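Local coordinates for extracellular solute-binding protein (Conexibacter woesei, PDB 4P98) that probably binds a small solute outside the cell and hands it to an ABC transporter for uptake, at residues I226-S229 / A230-A234; V289-D292 / D293-A296. All coordinates share one frame; numbering follows the deposited sequence.

Both contacts are local turns that lead the chain into a helix, and they follow one another along the sequence. Interaction 1 carries the chain from strand 225-226 to helix 234-237, at about 13 Å from the centre of the chain, whereas interaction 2 opens helix 294-307 farther out, at about 21 Å. Their centres lie about 20 Å apart and their nearest atoms about 7 Å, without touching. Strand 240-242, at the edge of the five-stranded parallel sheet, relates them: Gly227 bonds Thr242 through the backbone and Val228 N bonds the side chain of Asn240, while the valines of 289-292 pack on Ile241.

Interaction 1. Residues I226-S229 / A230-A234; sequences IGVS and AAAGA
The side chain of Ser229 reaches over the turn that it opens, its OG lying 3.0 Å from Ala231 N and accepting a hydrogen bond from it at 157°. A serine oxygen bonded to the N-H two residues on makes an ST turn. A chi1 of 168° swings OG away from the Ser229 N and alongside its carbonyl carbon, within range of the next amides; Ser229 OG also rests 3.5 Å from Ala231 CB. Serine suits the place because a short hydroxyl can meet an amide two residues on, and OG has a further hydrogen bond to Asp31 O, which ties the turn to a distant part of the chain. Were the hydroxyl lost, as with an alanine, the Ala231 amide and the Asp31 carbonyl would probably both lose this partner, leaving the turn tied to that region by the backbone bond between Ala230 and Gly32.

The ST turn is laid over a type I beta turn, Ser229 to Ala232, in the loop between strand 225-226 and helix 234-237, a strand-to-helix connection of a parallel alpha/beta sheet. Its closing bond, from Ala232 N to Ser229 O, is weak at 3.3 Å, which makes the side-chain bond to Ala231 a useful second tie. The methyl of Ala232 points back toward the preceding residues, with Ala232 CB 3.5 Å from Ser229 O; Val228 CG1 approaches Ala232 CB to 4.2 Å, a loose apolar touch between buried groups. The small alanine fits here, and Arg212 of helix 212-221 lies against Ser229, Ala231 and Ala232 as well. After the turn, Gly233 occupies the N-cap position of helix 234-237.

Interaction 2. Residues V289-D292 / D293-A296; sequences VVPD and DLQA
A type I beta turn from Pro291 to Leu294 leads into helix 294-307, with Asp293 at the N-cap position. The turn is closed by a bond from Leu294 N to Pro291 O at 3.2 Å; the donor sits well above the carbonyl plane, 61° out of it, and the bond is bent to 143°. Proline fits the first place of the turn, since it gives only its carbonyl to the closing bond, which asks for no N-H, and its rigid ring supplies an apolar surface for Leu294. Pro291 CG lies 4.1 Å from Leu294 CB, while Pro291 CB is 3.3 Å from Asp293 OD1.

Asp293 makes no capping bond with its own side chain. Its CG stands between the backbone N and the carbonyl carbon (chi1 69°), which brings OD1 up to the CB corner of the Pro291 ring, and the same oxygen forms a salt bridge with Arg297 one turn along the helix. Water links the turn to the first helical amides instead: one molecule accepts from Gln295 N at 2.9 Å and donates to Asp292 O, and a second accepts from Ala296 N, with a weak bond to that same carbonyl.

On the apolar side, Val290 CG1 meets Leu294 CD2 at 4.1 Å, the two side chains crossing at about a right angle. The branched valine and the longer leucine both rest on Ile283, Leu294 touches Ser138 beyond the end of helix 125-137, and Val290 packs with Val289 on Ile241 of strand 240-242.

Interaction 1. Residues I226-S229 / A230-A234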
loop_
_atom_site.group_PDB
_atom_site.type_symbol
_atom_site.label_atom_id
_atom_site.label_comp_id
_atom_site.label_asym_id
_atom_site.label_seq_id
_atom_site.Cartn_x
_atom_site.Cartn_y
_atom_site.Cartn_z
ATOM N N ILE A 226 12.258 1.216 7.515
ATOM C CA ILE A 226 11.505 1.194 6.258
ATOM C C ILE A 226 10.076 0.751 6.582
ATOM O O ILE A 226 9.887 -0.169 7.374
ATOM C CB ILE A 226 12.134 0.194 5.267
ATOM C CG1 ILE A 226 13.490 0.710 4.798
ATOM C CG2 ILE A 226 11.226 -0.037 4.055
ATOM C CD1 ILE A 226 14.305 -0.319 4.038
ATOM N N GLY A 227 9.075 1.411 5.999
ATOM C CA GLY A 227 7.699 0.904 6.039
ATOM C C GLY A 227 6.795 1.451 7.120
ATOM O O GLY A 227 5.627 1.073 7.191
ATOM N N VAL A 228 7.318 2.360 7.944
ATOM C CA VAL A 228 6.555 2.902 9.061
ATOM C C VAL A 228 5.477 3.861 8.578
ATOM O O VAL A 228 5.694 4.642 7.663
ATOM C CB VAL A 228 7.472 3.582 10.106
ATOM C CG1 VAL A 228 6.648 4.202 11.221
ATOM C CG2 VAL A 228 8.462 2.574 10.651
ATOM N N SER A 229 4.311 3.768 9.203
ATOM C CA SER A 229 3.170 4.629 8.925
ATOM C C SER A 229 3.561 6.092 8.822
ATOM O O SER A 229 4.339 6.593 9.651
ATOM C CB SER A 229 2.123 4.485 10.043
ATOM O OG SER A 229 1.114 5.498 9.972
ATOM N N ALA A 230 2.976 6.770 7.831
ATOM C CA ALA A 230 3.122 8.213 7.656
ATOM C C ALA A 230 2.504 9.015 8.813
ATOM O O ALA A 230 2.806 10.192 8.955
ATOM C CB ALA A 230 2.511 8.666 6.326
ATOM N N ALA A 231 1.659 8.388 9.634
ATOM C CA ALA A 231 1.012 9.085 10.760
ATOM C C ALA A 231 1.877 9.139 12.024
ATOM O O ALA A 231 1.450 9.665 13.044
ATOM C CB ALA A 231 -0.325 8.440 11.075
ATOM N N ALA A 232 3.084 8.597 11.959
ATOM C CA ALA A 232 3.997 8.631 13.088
ATOM C C ALA A 232 4.442 10.055 13.398
ATOM O O ALA A 232 4.309 10.958 12.568
ATOM C CB ALA A 232 5.195 7.754 12.808
ATOM N N GLY A 233 4.971 10.250 14.601
ATOM C CA GLY A 233 5.477 11.559 15.022
ATOM C C GLY A 233 6.748 11.950 14.288
ATOM O O GLY A 233 7.406 11.111 13.679
ATOM N N ALA A 234 7.094 13.233 14.366
ATOM C CA ALA A 234 8.255 13.785 13.671
ATOM C C ALA A 234 9.560 13.049 13.967
ATOM O O ALA A 234 10.340 12.811 13.058
ATOM C CB ALA A 234 8.407 15.276 13.983
#

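Interaction 2. Residues V289-D292 / D293-A296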
loop_
_atom_site.group_PDB
_atom_site.type_symbol
_atom_site.label_atom_id
_atom_site.label_comp_id
_atom_site.label_asym_id
_atom_site.label_seq_id
_atom_site.Cartn_x
_atom_site.Cartn_y
_atom_site.Cartn_z
ATOM N N VAL A 289 23.433 5.896 5.596
ATOM C CA VAL A 289 23.165 4.593 4.978
ATOM C C VAL A 289 22.459 4.710 3.620
ATOM O O VAL A 289 22.415 3.735 2.889
ATOM C CB VAL A 289 22.319 3.674 5.896
ATOM C CG1 VAL A 289 22.923 3.610 7.301
ATOM C CG2 VAL A 289 20.873 4.142 5.941
ATOM N N VAL A 290 21.897 5.877 3.293
ATOM C CA VAL A 290 21.092 6.025 2.067
ATOM C C VAL A 290 21.944 6.482 0.875
ATOM O O VAL A 290 22.431 7.615 0.866
ATOM C CB VAL A 290 19.935 7.028 2.243
ATOM C CG1 VAL A 290 19.083 7.082 0.977
ATOM C CG2 VAL A 290 19.066 6.644 3.439
ATOM N N PRO A 291 22.111 5.616 -0.142
ATOM C CA PRO A 291 22.887 6.072 -1.308
ATOM C C PRO A 291 22.189 7.196 -2.070
ATOM O O PRO A 291 20.948 7.246 -2.118
ATOM C CB PRO A 291 23.012 4.810 -2.162
ATOM C CG PRO A 291 21.849 3.964 -1.766
ATOM C CD PRO A 291 21.687 4.212 -0.288
ATOM N N ASP A 292 22.981 8.099 -2.649
ATOM C CA ASP A 292 22.437 9.241 -3.388
ATOM C C ASP A 292 21.576 8.791 -4.557
ATOM O O ASP A 292 20.677 9.510 -4.980
ATOM C CB ASP A 292 23.557 10.143 -3.928
ATOM C CG ASP A 292 24.345 10.829 -2.825
ATOM O OD1 ASP A 292 23.728 11.260 -1.823
ATOM O OD2 ASP A 292 25.581 10.940 -2.965
ATOM N N ASP A 293 21.861 7.606 -5.076
ATOM C CA ASP A 293 21.151 7.084 -6.247
ATOM C C ASP A 293 20.067 6.049 -5.899
ATOM O O ASP A 293 19.714 5.215 -6.736
ATOM C CB ASP A 293 22.154 6.470 -7.228
ATOM C CG ASP A 293 22.786 5.193 -6.699
ATOM O OD1 ASP A 293 22.655 4.918 -5.491
ATOM O OD2 ASP A 293 23.413 4.453 -7.487
ATOM N N LEU A 294 19.529 6.084 -4.682
ATOM C CA LEU A 294 18.568 5.039 -4.295
ATOM C C LEU A 294 17.363 5.002 -5.227
ATOM O O LEU A 294 16.974 3.926 -5.679
ATOM C CB LEU A 294 18.104 5.186 -2.844
ATOM C CG LEU A 294 17.137 4.086 -2.381
ATOM C CD1 LEU A 294 17.752 2.699 -2.524
ATOM C CD2 LEU A 294 16.710 4.353 -0.943
ATOM N N GLN A 295 16.793 6.171 -5.513
ATOM C CA GLN A 295 15.621 6.284 -6.369
ATOM C C GLN A 295 15.907 5.763 -7.774
ATOM O O GLN A 295 15.060 5.085 -8.358
ATOM C CB GLN A 295 15.095 7.720 -6.429
ATOM C CG GLN A 295 13.788 7.873 -7.208
ATOM C CD GLN A 295 12.642 7.097 -6.577
ATOM O OE1 GLN A 295 12.155 6.097 -7.124
ATOM N NE2 GLN A 295 12.220 7.544 -5.411
ATOM N N ALA A 296 17.097 6.065 -8.298
ATOM C CA ALA A 296 17.507 5.574 -9.615
ATOM C C ALA A 296 17.555 4.051 -9.623
ATOM O O ALA A 296 17.130 3.421 -10.584
ATOM C CB ALA A 296 18.864 6.160 -10.024
HETATM O O HOH W 1 17.619 8.735 -4.492
HETATM O O HOH W 2 18.567 8.850 -7.659
#